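Local atomic coordinates of PlyP35 (PDB entry 6S3Y), a protein that probably binds Listeria cell walls through SH3-like modules, as the C-terminal targeting part of a phage endolysin. Residues Pro20-Ser25 and Arg133-Ile138; Ala86-Asn91 and Leu120-Arg125; Ile100-Gly105 and Phe129-Tyr134. All coordinates share one frame; numbering follows the deposited sequence. Where two conformers were deposited one is given.

Contact 1: Pro20-Ser25 and Arg133-Ile138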
loop_
_atom_site.group_PDB
_atom_site.type_symbol
_atom_site.label_atom_id
_atom_site.label_comp_id
_atom_site.label_asym_id
_atom_site.label_seq_id
_atom_site.Cartn_x
_atom_site.Cartn_y
_atom_site.Cartn_z
ATOM N N PRO A 20 11.160 -2.464 -0.608
ATOM C CA PRO A 20 10.668 -1.103 -0.830
ATOM C C PRO A 20 10.104 -0.913 -2.252
ATOM O O PRO A 20 10.565 -0.048 -2.958
ATOM C CB PRO A 20 11.908 -0.248 -0.589
ATOM C CG PRO A 20 13.040 -1.134 -1.068
ATOM C CD PRO A 20 12.629 -2.540 -0.704
ATOM N N GLN A 21 9.102 -1.713 -2.609
ATOM C CA GLN A 21 8.448 -1.683 -3.940
ATOM C C GLN A 21 7.041 -2.261 -3.752
ATOM O O GLN A 21 6.853 -3.095 -2.850
ATOM C CB GLN A 21 9.286 -2.462 -4.981
ATOM C CG GLN A 21 9.672 -3.877 -4.540
ATOM C CD GLN A 21 10.712 -4.658 -5.329
ATOM O OE1 GLN A 21 11.910 -4.406 -5.249
ATOM N NE2 GLN A 21 10.257 -5.701 -6.022
ATOM N N PHE A 22 6.086 -1.829 -4.579
ATOM C CA PHE A 22 4.697 -2.323 -4.552
ATOM C C PHE A 22 4.527 -3.564 -5.420
ATOM O O PHE A 22 3.628 -4.361 -5.118
ATOM C CB PHE A 22 3.786 -1.174 -4.938
ATOM C CG PHE A 22 3.692 -0.114 -3.879
ATOM C CD1 PHE A 22 3.068 -0.375 -2.663
ATOM C CD2 PHE A 22 4.241 1.127 -4.089
ATOM C CE1 PHE A 22 2.967 0.612 -1.710
ATOM C CE2 PHE A 22 4.140 2.113 -3.133
ATOM C CZ PHE A 22 3.488 1.855 -1.952
ATOM N N LEU A 23 5.343 -3.731 -6.453
ATOM C CA LEU A 23 5.284 -4.902 -7.380
ATOM C C LEU A 23 6.214 -5.999 -6.845
ATOM O O LEU A 23 7.355 -5.657 -6.448
ATOM C CB LEU A 23 5.725 -4.441 -8.777
ATOM C CG LEU A 23 5.840 -5.529 -9.853
ATOM C CD1 LEU A 23 4.505 -6.052 -10.262
ATOM C CD2 LEU A 23 6.601 -5.050 -11.091
ATOM N N ASN A 24 5.764 -7.262 -6.871
ATOM C CA ASN A 24 6.577 -8.462 -6.557
ATOM C C ASN A 24 7.073 -8.372 -5.109
ATOM O O ASN A 24 8.238 -8.718 -4.865
ATOM C CB ASN A 24 7.772 -8.652 -7.521
ATOM C CG ASN A 24 7.326 -8.917 -8.943
ATOM O OD1 ASN A 24 6.328 -9.601 -9.160
ATOM N ND2 ASN A 24 8.037 -8.347 -9.900
ATOM N N SER A 25 6.250 -7.874 -4.199
ATOM C CA SER A 25 6.553 -7.793 -2.751
ATOM C C SER A 25 5.410 -8.441 -1.970
ATOM O O SER A 25 4.290 -8.455 -2.445
ATOM C CB SER A 25 6.824 -6.374 -2.309
ATOM O OG SER A 25 5.664 -5.554 -2.452
ATOM N N ARG A 133 -4.087 -6.963 -6.191
ATOM C CA ARG A 133 -5.102 -7.661 -5.371
ATOM C C ARG A 133 -4.978 -7.293 -3.895
ATOM O O ARG A 133 -6.033 -7.147 -3.226
ATOM C CB ARG A 133 -4.964 -9.186 -5.546
ATOM C CG ARG A 133 -6.044 -9.991 -4.850
ATOM C CD ARG A 133 -7.451 -9.633 -5.298
ATOM N NE ARG A 133 -8.469 -10.324 -4.517
ATOM C CZ ARG A 133 -8.874 -9.938 -3.315
ATOM N NH1 ARG A 133 -8.414 -8.830 -2.754
ATOM N NH2 ARG A 133 -9.756 -10.684 -2.682
ATOM N N TYR A 134 -3.758 -7.119 -3.392
ATOM C CA TYR A 134 -3.493 -7.016 -1.931
ATOM C C TYR A 134 -3.952 -5.673 -1.373
ATOM O O TYR A 134 -3.953 -5.513 -0.163
ATOM C CB TYR A 134 -2.017 -7.328 -1.592
ATOM C CG TYR A 134 -0.997 -6.316 -2.033
ATOM C CD1 TYR A 134 -0.707 -5.209 -1.260
ATOM C CD2 TYR A 134 -0.234 -6.509 -3.179
ATOM C CE1 TYR A 134 0.252 -4.284 -1.639
ATOM C CE2 TYR A 134 0.738 -5.598 -3.560
ATOM C CZ TYR A 134 0.967 -4.472 -2.806
ATOM O OH TYR A 134 1.942 -3.585 -3.172
HETATM N N MSE A 135 -4.375 -4.727 -2.216
HETATM C CA MSE A 135 -4.739 -3.408 -1.703
HETATM C C MSE A 135 -6.249 -3.245 -1.502
HETATM O O MSE A 135 -6.678 -2.169 -1.067
HETATM C CB MSE A 135 -4.211 -2.296 -2.608
HETATM C CG MSE A 135 -2.705 -2.205 -2.592
HETATM SE SE MSE A 135 -2.034 -0.690 -3.591
HETATM C CE MSE A 135 -0.447 -0.298 -2.620
ATOM N N PHE A 136 -7.038 -4.285 -1.774
ATOM C CA PHE A 136 -8.483 -4.136 -1.635
ATOM C C PHE A 136 -9.136 -5.445 -1.151
ATOM O O PHE A 136 -8.544 -6.543 -1.253
ATOM C CB PHE A 136 -9.119 -3.687 -2.963
ATOM C CG PHE A 136 -8.998 -4.652 -4.118
ATOM C CD1 PHE A 136 -9.889 -5.702 -4.269
ATOM C CD2 PHE A 136 -8.016 -4.482 -5.085
ATOM C CE1 PHE A 136 -9.785 -6.567 -5.357
ATOM C CE2 PHE A 136 -7.919 -5.351 -6.167
ATOM C CZ PHE A 136 -8.788 -6.399 -6.310
ATOM N N ASP A 137 -10.372 -5.309 -0.669
ATOM C CA ASP A 137 -11.272 -6.445 -0.338
ATOM C C ASP A 137 -12.446 -6.484 -1.331
ATOM O O ASP A 137 -12.819 -5.443 -1.883
ATOM C CB ASP A 137 -11.751 -6.337 1.105
ATOM C CG ASP A 137 -10.673 -6.649 2.138
ATOM O OD1 ASP A 137 -9.838 -7.585 1.889
ATOM O OD2 ASP A 137 -10.669 -5.962 3.164
ATOM N N ILE A 138 -13.001 -7.664 -1.513
ATOM C CA ILE A 138 -14.240 -7.948 -2.258
ATOM C C ILE A 138 -15.298 -8.341 -1.219
ATOM O O ILE A 138 -15.124 -9.418 -0.571
ATOM C CB ILE A 138 -13.998 -9.066 -3.287
ATOM C CG1 ILE A 138 -12.852 -8.731 -4.265
ATOM C CG2 ILE A 138 -15.316 -9.418 -3.980
ATOM C CD1 ILE A 138 -12.413 -9.909 -5.066
#
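The 3-10 turn 133-135, of the kind that leads into the last strand of SH3-like barrels, reaches the irregular loop 20-25 through Tyr134 and Met135, both of which meet Phe22. It shows how a single tyrosine hydroxyl can tie this turn to the loop between strands 6-17 and 27-32. The phenol of Tyr134 donates to the backbone carbonyl: OH lies 2.7 Å from Phe22 O, in the carbonyl plane and on a lone pair, with a C=O...O angle of 116°. The acceptor in turn sits at the edge of the tyrosine ring, near its plane. Placing CG between the backbone N and the carbonyl carbon (chi1 70°) sends this ring across to the loop, about at a right angle to the Phe22 side chain. The same hydroxyl also borders the phenylalanine ring at its edge, with Tyr134 OH 3.4 Å from Phe22 CD1. Trp46 and Trp89 pack on this ring as well. Within the loop, Ser25 OG donates to Gln21 O at 2.8 Å and also bonds the side chain of Gln17. Beside the polar bond, the selenomethionine methyl of Met135 approaches obliquely, its CE 3.5 Å from Phe22 CD1 and 3.6 Å from Phe22 CE1.

Contact 2: Ala86-Asn91 and Leu120-Arg125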
loop_
_atom_site.group_PDB
_atom_site.type_symbol
_atom_site.label_atom_id
_atom_site.label_comp_id
_atom_site.label_asym_id
_atom_site.label_seq_id
_atom_site.Cartn_x
_atom_site.Cartn_y
_atom_site.Cartn_z
ATOM N N ALA A 86 -4.162 3.471 -0.360
ATOM C CA ALA A 86 -3.620 2.601 -1.420
ATOM C C ALA A 86 -3.233 3.474 -2.611
ATOM O O ALA A 86 -3.259 4.737 -2.504
ATOM C CB ALA A 86 -4.636 1.543 -1.752
ATOM N N PHE A 87 -2.907 2.849 -3.731
ATOM C CA PHE A 87 -2.520 3.524 -4.981
ATOM C C PHE A 87 -3.137 2.752 -6.139
ATOM O O PHE A 87 -3.338 1.522 -5.994
ATOM C CB PHE A 87 -1.011 3.540 -5.170
ATOM C CG PHE A 87 -0.246 4.577 -4.390
ATOM C CD1 PHE A 87 -0.555 5.918 -4.498
ATOM C CD2 PHE A 87 0.829 4.202 -3.597
ATOM C CE1 PHE A 87 0.186 6.869 -3.822
ATOM C CE2 PHE A 87 1.575 5.163 -2.927
ATOM C CZ PHE A 87 1.250 6.495 -3.026
ATOM N N CYS A 88 -3.367 3.435 -7.269
ATOM C CA CYS A 88 -3.430 2.762 -8.593
ATOM C C CYS A 88 -2.474 3.483 -9.537
ATOM O O CYS A 88 -2.174 4.708 -9.330
ATOM C CB CYS A 88 -4.850 2.691 -9.136
ATOM S SG CYS A 88 -5.653 4.307 -9.246
ATOM N N TRP A 89 -1.974 2.751 -10.532
ATOM C CA TRP A 89 -0.910 3.249 -11.431
ATOM C C TRP A 89 -1.361 3.128 -12.888
ATOM O O TRP A 89 -2.059 2.155 -13.212
ATOM C CB TRP A 89 0.358 2.426 -11.208
ATOM C CG TRP A 89 1.055 2.643 -9.889
ATOM C CD1 TRP A 89 2.107 3.460 -9.643
ATOM C CD2 TRP A 89 0.812 1.920 -8.664
ATOM N NE1 TRP A 89 2.529 3.317 -8.356
ATOM C CE2 TRP A 89 1.756 2.380 -7.729
ATOM C CE3 TRP A 89 -0.102 0.931 -8.267
ATOM C CZ2 TRP A 89 1.815 1.901 -6.420
ATOM C CZ3 TRP A 89 -0.043 0.451 -6.976
ATOM C CH2 TRP A 89 0.901 0.924 -6.069
ATOM N N ASP A 90 -0.864 4.013 -13.745
ATOM C CA ASP A 90 -1.244 3.967 -15.182
ATOM C C ASP A 90 -0.398 2.934 -15.905
ATOM O O ASP A 90 -0.578 2.794 -17.094
ATOM C CB ASP A 90 -1.160 5.328 -15.829
ATOM C CG ASP A 90 0.219 5.857 -16.109
ATOM O OD1 ASP A 90 1.193 5.370 -15.502
ATOM O OD2 ASP A 90 0.275 6.799 -16.900
ATOM N N ASN A 91 0.448 2.182 -15.206
ATOM C CA ASN A 91 1.100 1.003 -15.836
ATOM C C ASN A 91 1.440 -0.055 -14.789
ATOM O O ASN A 91 1.430 0.258 -13.593
ATOM C CB ASN A 91 2.290 1.451 -16.686
ATOM C CG ASN A 91 3.520 1.722 -15.869
ATOM O OD1 ASN A 91 4.049 0.818 -15.247
ATOM N ND2 ASN A 91 3.971 2.953 -15.880
ATOM N N LEU A 120 -8.975 -0.179 -13.337
ATOM C CA LEU A 120 -9.890 0.873 -12.832
ATOM C C LEU A 120 -10.033 1.893 -13.968
ATOM O O LEU A 120 -9.009 2.570 -14.303
ATOM C CB LEU A 120 -9.324 1.545 -11.584
ATOM C CG LEU A 120 -9.141 0.628 -10.379
ATOM C CD1 LEU A 120 -8.451 1.355 -9.217
ATOM C CD2 LEU A 120 -10.469 0.080 -9.927
ATOM N N TYR A 121 -11.248 1.995 -14.514
ATOM C CA TYR A 121 -11.590 3.018 -15.514
ATOM C C TYR A 121 -12.176 4.227 -14.773
ATOM O O TYR A 121 -13.288 4.115 -14.210
ATOM C CB TYR A 121 -12.580 2.492 -16.556
ATOM C CG TYR A 121 -12.864 3.566 -17.591
ATOM C CD1 TYR A 121 -11.962 3.798 -18.628
ATOM C CD2 TYR A 121 -13.979 4.398 -17.522
ATOM C CE1 TYR A 121 -12.214 4.745 -19.615
ATOM C CE2 TYR A 121 -14.211 5.393 -18.456
ATOM C CZ TYR A 121 -13.343 5.554 -19.528
ATOM O OH TYR A 121 -13.594 6.511 -20.485
ATOM N N PHE A 122 -11.482 5.355 -14.819
ATOM C CA PHE A 122 -11.938 6.646 -14.226
ATOM C C PHE A 122 -12.613 7.495 -15.324
ATOM O O PHE A 122 -11.929 7.849 -16.271
ATOM C CB PHE A 122 -10.739 7.350 -13.594
ATOM C CG PHE A 122 -10.280 6.727 -12.302
ATOM C CD1 PHE A 122 -10.988 6.937 -11.130
ATOM C CD2 PHE A 122 -9.195 5.873 -12.270
ATOM C CE1 PHE A 122 -10.587 6.337 -9.944
ATOM C CE2 PHE A 122 -8.777 5.288 -11.076
ATOM C CZ PHE A 122 -9.487 5.508 -9.926
ATOM N N ALA A 123 -13.916 7.747 -15.227
ATOM C CA ALA A 123 -14.710 8.609 -16.138
ATOM C C ALA A 123 -13.948 9.909 -16.481
ATOM O O ALA A 123 -13.698 10.138 -17.686
ATOM C CB ALA A 123 -16.052 8.911 -15.515
ATOM N N SER A 124 -13.540 10.685 -15.476
ATOM C CA SER A 124 -12.875 12.011 -15.668
ATOM C C SER A 124 -11.548 11.867 -16.434
ATOM O O SER A 124 -11.118 12.817 -17.061
ATOM C CB SER A 124 -12.651 12.694 -14.353
ATOM O OG SER A 124 -11.730 11.940 -13.582
ATOM N N ARG A 125 -10.920 10.707 -16.378
ATOM C CA ARG A 125 -9.624 10.406 -17.062
ATOM C C ARG A 125 -9.985 9.621 -18.330
ATOM O O ARG A 125 -11.141 9.148 -18.416
ATOM C CB ARG A 125 -8.716 9.568 -16.151
ATOM C CG ARG A 125 -8.671 10.042 -14.716
ATOM C CD ARG A 125 -7.936 11.341 -14.611
ATOM N NE ARG A 125 -6.621 11.239 -15.198
ATOM C CZ ARG A 125 -5.473 11.143 -14.517
ATOM N NH1 ARG A 125 -5.456 11.070 -13.179
ATOM N NH2 ARG A 125 -4.340 11.110 -15.212
#
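Cys88 projects from strand 78-89 toward Leu120 and Phe122, and this small side chain meets both neighbours. Its methylene makes the closer approach to the leucine: Cys88 CB lies 3.8 Å from Leu120 CD1, a single methyl branch making the whole of the leucine's contribution. That methyl is also 4.1 Å from Cys88 SG. The approach to the ring belongs to the sulfur. Cys88 SG stands 3.8 Å from Phe122 CE2 and 4.1 Å from Phe122 CZ, so it lies nearest these two atoms of the ring. Measured to the ring centroid the separation is 5.0 Å, along a line 73° off the normal, an oblique sulfur-aromatic contact. The sulfur gets there because chi1 of 56° sets it between the backbone N and the carbonyl carbon.

Around this first shell, Ile100 touches both Cys88 and Phe122, while Phe129 and Leu102 also pack on Cys88, making the sulfur part of an apolar cluster. Backbone pairing fixes where the side chains start: the backbones of Cys88 and Ile100 are hydrogen-bonded, as are those of Leu120 and Phe129 in their hairpin. From Phe122 the chain bends through a type I turn to Arg125, whose closing bond from Arg125 N to Phe122 O is weak. Farther out the chemistry turns ionic, Arg125 pairing with Asp98 and Asp90 with Lys127. Two antiparallel strand pairs, joined also by a backbone bond between Trp89 and Tyr130, thus bring their inward-facing side chains together, the construction of a small SH3-like beta barrel with its hydrophobic core.

Contact 3: Ile100-Gly105 and Phe129-Tyr134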
loop_
_atom_site.group_PDB
_atom_site.type_symbol
_atom_site.label_atom_id
_atom_site.label_comp_id
_atom_site.label_asym_id
_atom_site.label_seq_id
_atom_site.Cartn_x
_atom_site.Cartn_y
_atom_site.Cartn_z
ATOM N N ILE A 100 -2.427 7.486 -8.603
ATOM C CA ILE A 100 -3.493 8.158 -7.802
ATOM C C ILE A 100 -3.484 7.542 -6.401
ATOM O O ILE A 100 -3.519 6.311 -6.295
ATOM C CB ILE A 100 -4.853 8.009 -8.499
ATOM C CG1 ILE A 100 -4.820 8.586 -9.933
ATOM C CG2 ILE A 100 -5.947 8.627 -7.655
ATOM C CD1 ILE A 100 -6.051 8.230 -10.763
ATOM N N ASN A 101 -3.448 8.405 -5.389
ATOM C CA ASN A 101 -3.644 8.060 -3.962
ATOM C C ASN A 101 -5.128 7.710 -3.784
ATOM O O ASN A 101 -5.957 8.613 -3.977
ATOM C CB ASN A 101 -3.178 9.208 -3.062
ATOM C CG ASN A 101 -3.323 8.884 -1.586
ATOM O OD1 ASN A 101 -4.361 8.377 -1.180
ATOM N ND2 ASN A 101 -2.306 9.167 -0.773
ATOM N N LEU A 102 -5.458 6.448 -3.500
ATOM C CA LEU A 102 -6.840 6.025 -3.187
ATOM C C LEU A 102 -7.044 6.039 -1.661
ATOM O O LEU A 102 -6.335 5.303 -0.940
ATOM C CB LEU A 102 -7.085 4.644 -3.779
ATOM C CG LEU A 102 -6.919 4.551 -5.295
ATOM C CD1 LEU A 102 -7.106 3.118 -5.797
ATOM C CD2 LEU A 102 -7.915 5.453 -5.996
ATOM N N LYS A 103 -8.005 6.827 -1.191
ATOM C CA LYS A 103 -8.331 6.980 0.253
ATOM C C LYS A 103 -8.702 5.623 0.830
ATOM O O LYS A 103 -9.311 4.791 0.104
ATOM C CB LYS A 103 -9.450 8.018 0.451
ATOM C CG LYS A 103 -9.155 9.105 1.447
ATOM C CD LYS A 103 -10.392 9.897 1.903
ATOM C CE LYS A 103 -9.956 11.024 2.809
ATOM N NZ LYS A 103 -9.443 10.544 4.120
ATOM N N ARG A 104 -8.330 5.367 2.087
ATOM C CA ARG A 104 -8.828 4.154 2.790
ATOM C C ARG A 104 -10.350 4.110 2.624
ATOM O O ARG A 104 -10.958 5.149 2.761
ATOM C CB ARG A 104 -8.409 4.154 4.262
ATOM C CG ARG A 104 -8.889 5.364 5.042
ATOM C CD ARG A 104 -8.100 5.406 6.352
ATOM N NE ARG A 104 -8.998 5.688 7.490
ATOM C CZ ARG A 104 -9.134 6.850 8.039
ATOM N NH1 ARG A 104 -8.380 7.873 7.646
ATOM N NH2 ARG A 104 -9.977 6.987 9.036
ATOM N N GLY A 105 -10.906 2.948 2.319
ATOM C CA GLY A 105 -12.359 2.759 2.151
ATOM C C GLY A 105 -12.879 3.199 0.791
ATOM O O GLY A 105 -14.082 3.064 0.572
ATOM N N PHE A 129 -6.227 2.730 -14.992
ATOM C CA PHE A 129 -5.241 2.559 -13.903
ATOM C C PHE A 129 -5.325 1.113 -13.404
ATOM O O PHE A 129 -6.299 0.397 -13.717
ATOM C CB PHE A 129 -5.460 3.609 -12.816
ATOM C CG PHE A 129 -5.082 4.999 -13.234
ATOM C CD1 PHE A 129 -5.889 5.723 -14.107
ATOM C CD2 PHE A 129 -3.892 5.586 -12.792
ATOM C CE1 PHE A 129 -5.515 6.988 -14.524
ATOM C CE2 PHE A 129 -3.543 6.872 -13.176
ATOM C CZ PHE A 129 -4.350 7.555 -14.054
ATOM N N TYR A 130 -4.282 0.682 -12.689
ATOM C CA TYR A 130 -4.155 -0.714 -12.210
ATOM C C TYR A 130 -3.893 -0.700 -10.708
ATOM O O TYR A 130 -3.125 0.162 -10.225
ATOM C CB TYR A 130 -3.037 -1.435 -12.972
ATOM C CG TYR A 130 -3.272 -1.459 -14.459
ATOM C CD1 TYR A 130 -4.154 -2.367 -15.022
ATOM C CD2 TYR A 130 -2.631 -0.550 -15.286
ATOM C CE1 TYR A 130 -4.401 -2.366 -16.386
ATOM C CE2 TYR A 130 -2.879 -0.533 -16.653
ATOM C CZ TYR A 130 -3.730 -1.465 -17.204
ATOM O OH TYR A 130 -3.965 -1.436 -18.541
ATOM N N ILE A 131 -4.541 -1.643 -10.023
ATOM C CA ILE A 131 -4.395 -1.862 -8.559
ATOM C C ILE A 131 -4.130 -3.351 -8.353
ATOM O O ILE A 131 -4.816 -4.201 -8.910
ATOM C CB ILE A 131 -5.618 -1.325 -7.787
ATOM C CG1 ILE A 131 -5.380 -1.390 -6.273
ATOM C CG2 ILE A 131 -6.901 -2.025 -8.209
ATOM C CD1 ILE A 131 -6.468 -0.705 -5.437
ATOM N N PRO A 132 -3.111 -3.715 -7.547
ATOM C CA PRO A 132 -2.861 -5.120 -7.213
ATOM C C PRO A 132 -3.871 -5.642 -6.177
ATOM O O PRO A 132 -4.411 -4.861 -5.392
ATOM C CB PRO A 132 -1.433 -5.073 -6.667
ATOM C CG PRO A 132 -1.332 -3.698 -6.030
ATOM C CD PRO A 132 -2.152 -2.794 -6.913
ATOM N N ARG A 133 -4.087 -6.963 -6.191
ATOM C CA ARG A 133 -5.102 -7.661 -5.371
ATOM C C ARG A 133 -4.978 -7.293 -3.895
ATOM O O ARG A 133 -6.033 -7.147 -3.226
ATOM C CB ARG A 133 -4.964 -9.186 -5.546
ATOM C CG ARG A 133 -6.044 -9.991 -4.850
ATOM C CD ARG A 133 -7.451 -9.633 -5.298
ATOM N NE ARG A 133 -8.469 -10.324 -4.517
ATOM C CZ ARG A 133 -8.874 -9.938 -3.315
ATOM N NH1 ARG A 133 -8.414 -8.830 -2.754
ATOM N NH2 ARG A 133 -9.756 -10.684 -2.682
ATOM N N TYR A 134 -3.758 -7.119 -3.392
ATOM C CA TYR A 134 -3.493 -7.016 -1.931
ATOM C C TYR A 134 -3.952 -5.673 -1.373
ATOM O O TYR A 134 -3.953 -5.513 -0.163
ATOM C CB TYR A 134 -2.017 -7.328 -1.592
ATOM C CG TYR A 134 -0.997 -6.316 -2.033
ATOM C CD1 TYR A 134 -0.707 -5.209 -1.260
ATOM C CD2 TYR A 134 -0.234 -6.509 -3.179
ATOM C CE1 TYR A 134 0.252 -4.284 -1.639
ATOM C CE2 TYR A 134 0.738 -5.598 -3.560
ATOM C CZ TYR A 134 0.967 -4.472 -2.806
ATOM O OH TYR A 134 1.942 -3.585 -3.172
#
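Ile100 and Leu102 of strand 99-103 meet Phe129 and Ile131 of strand 128-132 across the interior of an SH3-like barrel to which strand 6-17 also contributes. The two strands run in roughly the same sense but are not paired to each other: the CA atoms of Ile100 and Phe129 are 8.5 Å apart and those of Leu102 and Ile131 9.9 Å, so side chains, not backbone bonds, span the gap. Because residues in a strand alternate, the partners come from every second position on each side.

The aromatic part of the contact is a CH-pi interaction. The delta methyl of Ile100 stands over the centre of one face of Phe129, with CD1 3.7 Å from the ring centroid and only 11° off the ring normal. Its CG1 follows behind, 3.9 Å from Phe129 CE2, and the two side chains cross at about a right angle. With CG1 beside the backbone N (chi1 -57°), the longer branch of the isoleucine is the one that reaches the ring.

The purely aliphatic part lies two residues further along both strands. Ile10 of strand 6-17 touches both residues of this second pair, and Leu120 packs on Ile131 from the hairpin partner. Here the contact narrows to two methyls, Leu102 CD1 meeting Ile131 CD1 at 3.9 Å.

How the contacts relate
Contacts 2 and 3 are two cuts through one apolar core. Their segments alternate along the chain and lie on the same two antiparallel pairs, 78-89 with 99-103 and 117-121 with 128-132, so the backbone bonds of one position the side chains of the other. Contact 2 uses a cysteine sulfur, methyl and ring, contact 3 methyls and one ring face. Contact 1, only partly buried, differs: it joins the loop between strands 6-17 and 27-32 to the turn following strand 128-132, and adds a hydrogen bond to its packing. Contacts 1 and 3 overlap at Arg133 and Tyr134, the latter touching only in contact 1, while Met135 and Phe22 lean on Trp89, connecting that loop with strand 78-89.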